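Local coordinates for PT26-6P (Thermococcus sp., PDB 2WB7), which is of unknown function but is encoded by a mobile extrachromosomal element of hyperthermophilic archaea and combines immunoglobulin-like domains with a helical domain, at residues Y152-I155 against W156-T160; K392-D395 against V396-I400; M439-E442 against N443-E446; D470-M473 against F474-L478. All coordinates share one frame; numbering follows the deposited sequence.

Overall arrangement
All four contacts are local, each made between neighbouring turns of a helix or at a helix end. Contact 1 ends helix 149-157 within the first immunoglobulin-like domain, whereas contacts 2, 3 and 4 belong to the helical domain and mark the starts of helices 393-404, 442-465 and 471-499. Contacts 2 and 4 touch: their centres are about 13 Å apart, and I400 CD1 lies 3.5 Å from L475 CD2, with L399 packing on L478 close by. Contact 3 lies far from both, about 36 Å between centres in each case, and is nearer to contact 1, with centres about 25 Å apart. Contact 1 is about 48 Å from contact 2 and about 49 Å from contact 4, again between centres.

Contact 1 of 4, residues Y152-I155 against W156-T160; sequences YDKI and WNTST
The C-terminal end of helix 149-157 is where Y152-I155 meets W156-T160, with W156 presenting an edge to Y152 and a face to I155. The first of these is a T-shaped pair, the Y152 ring and the five-membered ring of W156 lying 4.8 Å apart between centroids with their planes at 72°. NE1 of W156 leads, lying 3.4 Å from CZ of Y152 and offset toward the rim of the phenol. With CG1 of I155 beside the backbone N (chi1 -68°), CG2 is sent over the six-membered ring of W156, 3.7 Å from its centroid and almost on the ring normal, a CH-pi contact. Polar closure centres on one carbonyl. T158 OG1 donates to K154 O at 2.8 Å and T158 N to K154 O at 3.0 Å. A third bond runs from N157 N to K154 O at 3.2 Å; N157 N and the hydroxyl stand above the carbonyl plane, while T158 N is tilted only slightly from it. D153 forms a salt bridge with R149 of the same helix; Y152 OH bonds to E378 of strand 370-379 and W156 makes a cation-pi contact with K258 of strand 253-261, linking the helix to both strands. With three donors on one oxygen, the last turn is held by backbone and side chain together just where the chain departs from helical geometry.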
loop_
_atom_site.group_PDB
_atom_site.type_symbol
_atom_site.label_atom_id
_atom_site.label_comp_id
_atom_site.label_asym_id
_atom_site.label_seq_id
_atom_site.Cartn_x
_atom_site.Cartn_y
_atom_site.Cartn_z
ATOM N N TYR A 152 -8.133 12.615 6.292
ATOM C CA TYR A 152 -7.982 11.840 5.083
ATOM C C TYR A 152 -6.765 12.298 4.302
ATOM O O TYR A 152 -5.956 11.479 3.879
ATOM C CB TYR A 152 -9.230 11.971 4.225
ATOM C CG TYR A 152 -9.044 11.349 2.883
ATOM C CD1 TYR A 152 -9.407 10.022 2.659
ATOM C CD2 TYR A 152 -8.464 12.069 1.837
ATOM C CE1 TYR A 152 -9.212 9.435 1.423
ATOM C CE2 TYR A 152 -8.262 11.490 0.601
ATOM C CZ TYR A 152 -8.635 10.180 0.405
ATOM O OH TYR A 152 -8.430 9.616 -0.823
ATOM N N ASP A 153 -6.643 13.608 4.105
ATOM C CA ASP A 153 -5.502 14.178 3.404
ATOM C C ASP A 153 -4.263 13.893 4.215
ATOM O O ASP A 153 -3.204 13.580 3.686
ATOM C CB ASP A 153 -5.633 15.698 3.297
ATOM C CG ASP A 153 -6.839 16.138 2.483
ATOM O OD1 ASP A 153 -7.219 15.405 1.536
ATOM O OD2 ASP A 153 -7.385 17.235 2.775
ATOM N N LYS A 154 -4.412 14.019 5.524
ATOM C CA LYS A 154 -3.291 13.883 6.425
ATOM C C LYS A 154 -2.655 12.518 6.264
ATOM O O LYS A 154 -1.432 12.373 6.308
ATOM C CB LYS A 154 -3.760 14.082 7.856
ATOM C CG LYS A 154 -2.648 14.401 8.794
ATOM C CD LYS A 154 -3.177 14.657 10.188
ATOM C CE LYS A 154 -2.028 14.973 11.137
ATOM N NZ LYS A 154 -2.552 15.089 12.529
ATOM N N ILE A 155 -3.489 11.508 6.059
ATOM C CA ILE A 155 -2.984 10.147 5.881
ATOM C C ILE A 155 -1.936 10.074 4.779
ATOM O O ILE A 155 -0.881 9.479 4.962
ATOM C CB ILE A 155 -4.118 9.163 5.583
ATOM C CG1 ILE A 155 -4.995 9.008 6.828
ATOM C CG2 ILE A 155 -3.551 7.843 5.149
ATOM C CD1 ILE A 155 -6.299 8.338 6.585
ATOM N N TRP A 156 -2.226 10.692 3.637
ATOM C CA TRP A 156 -1.355 10.576 2.470
ATOM C C TRP A 156 -0.243 11.605 2.448
ATOM O O TRP A 156 0.632 11.534 1.589
ATOM C CB TRP A 156 -2.173 10.666 1.178
ATOM C CG TRP A 156 -3.394 9.843 1.262
ATOM C CD1 TRP A 156 -4.688 10.278 1.297
ATOM C CD2 TRP A 156 -3.445 8.420 1.382
ATOM N NE1 TRP A 156 -5.542 9.208 1.421
ATOM C CE2 TRP A 156 -4.802 8.056 1.472
ATOM C CE3 TRP A 156 -2.473 7.416 1.420
ATOM C CZ2 TRP A 156 -5.207 6.737 1.595
ATOM C CZ3 TRP A 156 -2.878 6.110 1.549
ATOM C CH2 TRP A 156 -4.234 5.780 1.637
ATOM N N ASN A 157 -0.267 12.558 3.375
ATOM C CA ASN A 157 0.713 13.644 3.333
ATOM C C ASN A 157 1.719 13.658 4.490
ATOM O O ASN A 157 2.708 14.377 4.449
ATOM C CB ASN A 157 0.019 14.992 3.183
ATOM C CG ASN A 157 -0.816 15.067 1.912
ATOM O OD1 ASN A 157 -1.992 15.464 1.943
ATOM N ND2 ASN A 157 -0.230 14.644 0.785
ATOM N N THR A 158 1.467 12.856 5.513
ATOM C CA THR A 158 2.375 12.794 6.630
ATOM C C THR A 158 3.611 12.003 6.243
ATOM O O THR A 158 3.523 10.978 5.574
ATOM C CB THR A 158 1.724 12.148 7.827
ATOM O OG1 THR A 158 0.553 12.891 8.181
ATOM C CG2 THR A 158 2.681 12.148 8.975
ATOM N N SER A 159 4.772 12.487 6.664
ATOM C CA SER A 159 6.033 11.836 6.332
ATOM C C SER A 159 6.575 11.055 7.502
ATOM O O SER A 159 6.198 11.280 8.651
ATOM C CB SER A 159 7.081 12.863 5.922
ATOM O OG SER A 159 6.696 13.501 4.728
ATOM N N THR A 160 7.490 10.148 7.189
ATOM C CA THR A 160 8.196 9.379 8.199
ATOM C C THR A 160 9.203 10.266 8.939
ATOM O O THR A 160 9.859 11.112 8.336
ATOM C CB THR A 160 8.886 8.154 7.573
ATOM O OG1 THR A 160 9.667 8.559 6.439
ATOM C CG2 THR A 160 7.841 7.147 7.119
#

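Contact 2 of 4, residues K392-D395 against V396-I400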
loop_
_atom_site.group_PDB
_atom_site.type_symbol
_atom_site.label_atom_id
_atom_site.label_comp_id
_atom_site.label_asym_id
_atom_site.label_seq_id
_atom_site.Cartn_x
_atom_site.Cartn_y
_atom_site.Cartn_z
ATOM N N LYS A 392 -25.016 2.741 -27.527
ATOM C CA LYS A 392 -25.512 1.579 -26.829
ATOM C C LYS A 392 -25.172 0.313 -27.634
ATOM O O LYS A 392 -25.105 0.354 -28.862
ATOM C CB LYS A 392 -27.011 1.736 -26.678
ATOM C CG LYS A 392 -27.403 2.989 -25.930
ATOM C CD LYS A 392 -27.434 2.715 -24.429
ATOM C CE LYS A 392 -27.796 3.976 -23.651
ATOM N NZ LYS A 392 -28.760 4.842 -24.416
ATOM N N ASP A 393 -24.941 -0.804 -26.953
ATOM C CA ASP A 393 -24.610 -2.020 -27.666
ATOM C C ASP A 393 -25.716 -2.383 -28.663
ATOM O O ASP A 393 -25.428 -2.757 -29.801
ATOM C CB ASP A 393 -24.368 -3.178 -26.701
ATOM C CG ASP A 393 -23.239 -2.900 -25.714
ATOM O OD1 ASP A 393 -22.390 -2.016 -25.982
ATOM O OD2 ASP A 393 -23.200 -3.581 -24.664
ATOM N N GLN A 394 -26.976 -2.279 -28.243
ATOM C CA GLN A 394 -28.079 -2.646 -29.120
ATOM C C GLN A 394 -27.973 -1.923 -30.446
ATOM O O GLN A 394 -28.068 -2.528 -31.511
ATOM C CB GLN A 394 -29.440 -2.340 -28.479
ATOM C CG GLN A 394 -30.631 -3.029 -29.175
ATOM C CD GLN A 394 -30.365 -4.508 -29.467
ATOM O OE1 GLN A 394 -30.197 -5.320 -28.550
ATOM N NE2 GLN A 394 -30.312 -4.859 -30.750
ATOM N N ASP A 395 -27.763 -0.615 -30.368
ATOM C CA ASP A 395 -27.707 0.244 -31.550
ATOM C C ASP A 395 -26.495 -0.090 -32.395
ATOM O O ASP A 395 -26.560 -0.070 -33.630
ATOM C CB ASP A 395 -27.649 1.711 -31.145
ATOM C CG ASP A 395 -28.829 2.127 -30.270
ATOM O OD1 ASP A 395 -29.527 1.253 -29.720
ATOM O OD2 ASP A 395 -29.064 3.341 -30.120
ATOM N N VAL A 396 -25.389 -0.412 -31.738
ATOM C CA VAL A 396 -24.223 -0.866 -32.477
ATOM C C VAL A 396 -24.509 -2.176 -33.195
ATOM O O VAL A 396 -24.049 -2.398 -34.318
ATOM C CB VAL A 396 -22.996 -1.039 -31.580
ATOM C CG1 VAL A 396 -21.902 -1.777 -32.337
ATOM C CG2 VAL A 396 -22.493 0.320 -31.118
ATOM N N LYS A 397 -25.276 -3.041 -32.540
ATOM C CA LYS A 397 -25.645 -4.306 -33.135
ATOM C C LYS A 397 -26.585 -4.090 -34.314
ATOM O O LYS A 397 -26.382 -4.705 -35.365
ATOM C CB LYS A 397 -26.274 -5.245 -32.115
ATOM C CG LYS A 397 -26.447 -6.658 -32.669
ATOM C CD LYS A 397 -27.565 -7.419 -31.975
ATOM C CE LYS A 397 -28.271 -8.361 -32.956
ATOM N NZ LYS A 397 -29.721 -8.518 -32.604
ATOM N N ASN A 398 -27.600 -3.228 -34.156
ATOM C CA ASN A 398 -28.480 -2.891 -35.278
ATOM C C ASN A 398 -27.666 -2.412 -36.469
ATOM O O ASN A 398 -27.869 -2.851 -37.603
ATOM C CB ASN A 398 -29.477 -1.783 -34.930
ATOM C CG ASN A 398 -30.275 -2.064 -33.670
ATOM O OD1 ASN A 398 -30.724 -3.187 -33.408
ATOM N ND2 ASN A 398 -30.482 -1.013 -32.889
ATOM N N LEU A 399 -26.752 -1.484 -36.195
ATOM C CA LEU A 399 -25.950 -0.855 -37.226
ATOM C C LEU A 399 -25.205 -1.921 -38.023
ATOM O O LEU A 399 -25.246 -1.934 -39.251
ATOM C CB LEU A 399 -24.979 0.125 -36.579
ATOM C CG LEU A 399 -24.570 1.414 -37.298
ATOM C CD1 LEU A 399 -25.715 2.032 -38.064
ATOM C CD2 LEU A 399 -24.013 2.402 -36.278
ATOM N N ILE A 400 -24.551 -2.843 -37.325
ATOM C CA ILE A 400 -23.838 -3.914 -38.004
ATOM C C ILE A 400 -24.783 -4.746 -38.855
ATOM O O ILE A 400 -24.423 -5.189 -39.941
ATOM C CB ILE A 400 -23.110 -4.845 -37.019
ATOM C CG1 ILE A 400 -22.020 -4.072 -36.265
ATOM C CG2 ILE A 400 -22.519 -6.055 -37.765
ATOM C CD1 ILE A 400 -21.364 -4.842 -35.117
#
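Q394 reaches N398 one turn further along helix 393-404, in the turn that K392 opens from the N-cap position. The bond from CA to CB of Q394 points away from the following turn; CG then stands anti to the backbone N (chi1 -165°), and a bend at chi2 folds the amide back over the helix surface. CD lies 4.2 Å from OD1 of N398, and at the tip NE2 takes hold of that oxygen, donating to N398 OD1 at 3.2 Å with an N-H...O angle of 163°. The acceptor lies in the amide plane of Q394, but the donor stands above the plane of the N398 amide, so the bond is straight at the hydrogen and off the lone-pair direction at the oxygen. The two amide planes are 38° apart. NE2 of Q394 also lies 3.9 Å from CD of K397, whose side chain runs alongside in the same direction. N398 keeps its CG beside the backbone N, which places CG beside Q394 O, while the backbone N of N398 donates to Q394 O at 2.8 Å. The side chain of D395 points the same way as that of N398. D393 forms salt bridges with K241 and K482, the latter on helix 471-499. The contact thus joins residues i and i+4 twice, through backbone and through amides, and as Q394 is exposed, the side-chain bond would have to compete with water.

Contact 3 of 4, residues M439-E442 against N443-E446; sequences MNNE and NAIE
An Asn N-cap starts helix 442-465 at the end of the short loop between helices 408-438 and 442-465, and the contact between M439-E442 and N443-E446 is this surface turn. N441 turns its CG anti to the backbone N (chi1 -175°), which brings OD1 over the first turn to accept from A444 N at 3.0 Å with an N-H...O angle of 171°. The donor stands 47° out of the carbonyl plane, although its hydrogen points almost directly at the oxygen. CB of A444 packs beside the cap, 3.5 Å from N441 OD1. The ordinary helical bonds begin at once, I445 N donating to N441 O and E446 N to E442 O, each at 3.0 Å. CG1 of I445 lies beside N441 O. Just upstream, N440, with positive phi, is the C-prime residue of a Schellman motif that ends the preceding helix. I445 and A444 also pack on A436, and N441 and A444 touch L499 of helix 471-499. N441 thus serves the new helix with both its side-chain and main-chain oxygens, and its OD1 supplies an acceptor to a first-turn N-H group for which no preceding helical carbonyl is available.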
loop_
_atom_site.group_PDB
_atom_site.type_symbol
_atom_site.label_atom_id
_atom_site.label_comp_id
_atom_site.label_asym_id
_atom_site.label_seq_id
_atom_site.Cartn_x
_atom_site.Cartn_y
_atom_site.Cartn_z
HETATM N N MSE A 439 -12.587 29.549 -13.426
HETATM C CA MSE A 439 -11.961 29.323 -12.118
HETATM C C MSE A 439 -10.468 29.100 -12.254
HETATM O O MSE A 439 -9.819 28.666 -11.313
HETATM C CB MSE A 439 -12.538 28.089 -11.434
HETATM C CG MSE A 439 -14.012 28.022 -11.416
HETATM SE SE MSE A 439 -14.668 29.238 -10.111
HETATM C CE MSE A 439 -13.653 28.622 -8.596
ATOM N N ASN A 440 -9.917 29.361 -13.428
ATOM C CA ASN A 440 -8.486 29.145 -13.622
ATOM C C ASN A 440 -8.022 27.816 -12.994
ATOM O O ASN A 440 -7.067 27.774 -12.232
ATOM C CB ASN A 440 -7.688 30.326 -13.045
ATOM C CG ASN A 440 -6.217 30.288 -13.431
ATOM O OD1 ASN A 440 -5.832 29.709 -14.463
ATOM N ND2 ASN A 440 -5.377 30.901 -12.592
ATOM N N ASN A 441 -8.723 26.737 -13.314
ATOM C CA ASN A 441 -8.348 25.391 -12.894
ATOM C C ASN A 441 -7.650 24.665 -14.040
ATOM O O ASN A 441 -8.308 24.192 -14.972
ATOM C CB ASN A 441 -9.603 24.637 -12.485
ATOM C CG ASN A 441 -9.307 23.282 -11.919
ATOM O OD1 ASN A 441 -8.519 22.507 -12.475
ATOM N ND2 ASN A 441 -9.951 22.972 -10.807
ATOM N N GLU A 442 -6.324 24.587 -13.980
ATOM C CA GLU A 442 -5.560 24.097 -15.118
ATOM C C GLU A 442 -5.983 22.690 -15.521
ATOM O O GLU A 442 -6.163 22.416 -16.713
ATOM C CB GLU A 442 -4.052 24.149 -14.855
ATOM C CG GLU A 442 -3.592 25.393 -14.054
ATOM C CD GLU A 442 -3.347 26.657 -14.914
ATOM O OE1 GLU A 442 -2.417 26.632 -15.766
ATOM O OE2 GLU A 442 -4.065 27.684 -14.706
ATOM N N ASN A 443 -6.155 21.801 -14.543
ATOM C CA ASN A 443 -6.441 20.392 -14.851
ATOM C C ASN A 443 -7.810 20.208 -15.484
ATOM O O ASN A 443 -7.945 19.525 -16.499
ATOM C CB ASN A 443 -6.345 19.512 -13.610
ATOM C CG ASN A 443 -5.111 19.793 -12.792
ATOM O OD1 ASN A 443 -4.167 19.010 -12.794
ATOM N ND2 ASN A 443 -5.109 20.928 -12.089
ATOM N N ALA A 444 -8.825 20.813 -14.875
ATOM C CA ALA A 444 -10.160 20.754 -15.431
ATOM C C ALA A 444 -10.105 21.248 -16.874
ATOM O O ALA A 444 -10.654 20.628 -17.768
ATOM C CB ALA A 444 -11.120 21.578 -14.603
ATOM N N ILE A 445 -9.419 22.358 -17.106
ATOM C CA ILE A 445 -9.226 22.847 -18.466
ATOM C C ILE A 445 -8.693 21.760 -19.406
ATOM O O ILE A 445 -9.251 21.514 -20.486
ATOM C CB ILE A 445 -8.292 24.075 -18.494
ATOM C CG1 ILE A 445 -8.981 25.249 -17.793
ATOM C CG2 ILE A 445 -7.924 24.447 -19.920
ATOM C CD1 ILE A 445 -8.087 26.443 -17.587
ATOM N N GLU A 446 -7.614 21.108 -19.006
ATOM C CA GLU A 446 -7.054 20.082 -19.842
ATOM C C GLU A 446 -8.009 18.916 -20.053
ATOM O O GLU A 446 -8.086 18.362 -21.143
ATOM C CB GLU A 446 -5.760 19.586 -19.246
ATOM C CG GLU A 446 -4.685 20.645 -19.209
ATOM C CD GLU A 446 -3.316 20.018 -19.302
ATOM O OE1 GLU A 446 -2.335 20.632 -18.804
ATOM O OE2 GLU A 446 -3.243 18.892 -19.867
#

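Contact 4 of 4, residues D470-M473 against F474-L478; sequences DYQM and FLNYL
Q472 holds CG anti to its own N (chi1 -172°) and bends at chi2, while N476 keeps CG beside its backbone N (chi1 -75°); together these settings bring the two amides within bonding distance one turn apart. NE2 of Q472 donates to OD1 of N476 at 3.0 Å with an N-H...O angle of 145°. The donor stands above the plane of the N476 amide and the oxygen is tilted from that of Q472, so neither group is met squarely. Flanking this bond, NE2 of Q472 lies 3.7 Å from CB of L475. L475 also meets Y471, CD1 of L475 lying 4.0 Å from CZ of Y471 over one face of the phenol ring. M473, a selenomethionine, is bent at chi2 and chi3, which carries its CE to 4.0 Å from CE2 of Y477. The turn is opened by D470 at the N-cap: its OD2 accepts from M473 N at 2.9 Å, met on the anti side of the carboxylate, and D470 O accepts from F474 N at 3.1 Å. Further on, L475 N and N476 N donate to Y471 O and Q472 O in regular helical bonds. The neighbouring helices take up several other side chains: F474 stacks on the ring of Y403 and Y471 packs on I400 and K404, all of helix 393-404, while Y477 lies on D461 and K464 and L478 on L462 of helix 442-465, so this start of helix 471-499 packs against both.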
loop_
_atom_site.group_PDB
_atom_site.type_symbol
_atom_site.label_atom_id
_atom_site.label_comp_id
_atom_site.label_asym_id
_atom_site.label_seq_id
_atom_site.Cartn_x
_atom_site.Cartn_y
_atom_site.Cartn_z
ATOM N N ASP A 470 -15.408 -2.280 -46.695
ATOM C CA ASP A 470 -14.786 -3.444 -46.085
ATOM C C ASP A 470 -15.421 -3.667 -44.726
ATOM O O ASP A 470 -15.629 -2.729 -43.966
ATOM C CB ASP A 470 -13.303 -3.280 -45.884
ATOM C CG ASP A 470 -12.706 -4.474 -45.173
ATOM O OD1 ASP A 470 -12.653 -5.554 -45.803
ATOM O OD2 ASP A 470 -12.323 -4.351 -43.982
ATOM N N TYR A 471 -15.698 -4.922 -44.408
ATOM C CA TYR A 471 -16.415 -5.259 -43.187
ATOM C C TYR A 471 -15.628 -4.938 -41.918
ATOM O O TYR A 471 -16.144 -4.277 -41.016
ATOM C CB TYR A 471 -16.807 -6.729 -43.204
ATOM C CG TYR A 471 -17.597 -7.165 -41.999
ATOM C CD1 TYR A 471 -18.742 -6.487 -41.615
ATOM C CD2 TYR A 471 -17.208 -8.274 -41.254
ATOM C CE1 TYR A 471 -19.470 -6.895 -40.517
ATOM C CE2 TYR A 471 -17.935 -8.692 -40.167
ATOM C CZ TYR A 471 -19.065 -7.998 -39.801
ATOM O OH TYR A 471 -19.790 -8.398 -38.701
ATOM N N GLN A 472 -14.384 -5.404 -41.851
ATOM C CA GLN A 472 -13.570 -5.164 -40.670
ATOM C C GLN A 472 -13.365 -3.675 -40.483
ATOM O O GLN A 472 -13.312 -3.164 -39.368
ATOM C CB GLN A 472 -12.231 -5.864 -40.779
ATOM C CG GLN A 472 -11.441 -5.796 -39.480
ATOM C CD GLN A 472 -12.128 -6.532 -38.316
ATOM O OE1 GLN A 472 -12.257 -7.751 -38.321
ATOM N NE2 GLN A 472 -12.571 -5.782 -37.324
HETATM N N MSE A 473 -13.267 -2.965 -41.592
HETATM C CA MSE A 473 -13.021 -1.548 -41.524
HETATM C C MSE A 473 -14.252 -0.837 -40.948
HETATM O O MSE A 473 -14.159 0.198 -40.289
HETATM C CB MSE A 473 -12.663 -1.025 -42.912
HETATM C CG MSE A 473 -11.641 0.096 -42.866
HETATM SE SE MSE A 473 -10.006 -0.520 -41.987
HETATM C CE MSE A 473 -9.819 0.902 -40.681
ATOM N N PHE A 474 -15.421 -1.398 -41.197
ATOM C CA PHE A 474 -16.643 -0.811 -40.689
ATOM C C PHE A 474 -16.685 -1.074 -39.183
ATOM O O PHE A 474 -16.953 -0.176 -38.382
ATOM C CB PHE A 474 -17.838 -1.429 -41.415
ATOM C CG PHE A 474 -19.171 -1.003 -40.885
ATOM C CD1 PHE A 474 -19.646 0.262 -41.113
ATOM C CD2 PHE A 474 -19.970 -1.893 -40.182
ATOM C CE1 PHE A 474 -20.892 0.643 -40.635
ATOM C CE2 PHE A 474 -21.204 -1.524 -39.712
ATOM C CZ PHE A 474 -21.665 -0.254 -39.930
ATOM N N LEU A 475 -16.413 -2.318 -38.800
ATOM C CA LEU A 475 -16.270 -2.666 -37.398
ATOM C C LEU A 475 -15.238 -1.771 -36.721
ATOM O O LEU A 475 -15.527 -1.155 -35.688
ATOM C CB LEU A 475 -15.875 -4.135 -37.239
ATOM C CG LEU A 475 -16.966 -5.166 -37.542
ATOM C CD1 LEU A 475 -16.503 -6.560 -37.113
ATOM C CD2 LEU A 475 -18.306 -4.791 -36.886
ATOM N N ASN A 476 -14.047 -1.673 -37.320
ATOM C CA ASN A 476 -12.965 -0.927 -36.693
ATOM C C ASN A 476 -13.314 0.514 -36.386
ATOM O O ASN A 476 -13.000 1.014 -35.312
ATOM C CB ASN A 476 -11.703 -0.992 -37.523
ATOM C CG ASN A 476 -11.012 -2.323 -37.406
ATOM O OD1 ASN A 476 -11.347 -3.133 -36.549
ATOM N ND2 ASN A 476 -10.054 -2.570 -38.285
ATOM N N TYR A 477 -13.974 1.180 -37.321
ATOM C CA TYR A 477 -14.348 2.560 -37.097
ATOM C C TYR A 477 -15.450 2.708 -36.044
ATOM O O TYR A 477 -15.443 3.669 -35.259
ATOM C CB TYR A 477 -14.783 3.220 -38.402
ATOM C CG TYR A 477 -13.656 3.870 -39.180
ATOM C CD1 TYR A 477 -12.982 4.973 -38.664
ATOM C CD2 TYR A 477 -13.286 3.402 -40.442
ATOM C CE1 TYR A 477 -11.964 5.588 -39.368
ATOM C CE2 TYR A 477 -12.275 4.013 -41.157
ATOM C CZ TYR A 477 -11.620 5.111 -40.617
ATOM O OH TYR A 477 -10.603 5.726 -41.311
ATOM N N LEU A 478 -16.401 1.775 -36.028
ATOM C CA LEU A 478 -17.420 1.791 -34.985
ATOM C C LEU A 478 -16.750 1.594 -33.630
ATOM O O LEU A 478 -17.044 2.289 -32.661
ATOM C CB LEU A 478 -18.458 0.702 -35.213
ATOM C CG LEU A 478 -19.444 0.955 -36.348
ATOM C CD1 LEU A 478 -20.403 -0.223 -36.433
ATOM C CD2 LEU A 478 -20.166 2.285 -36.133
#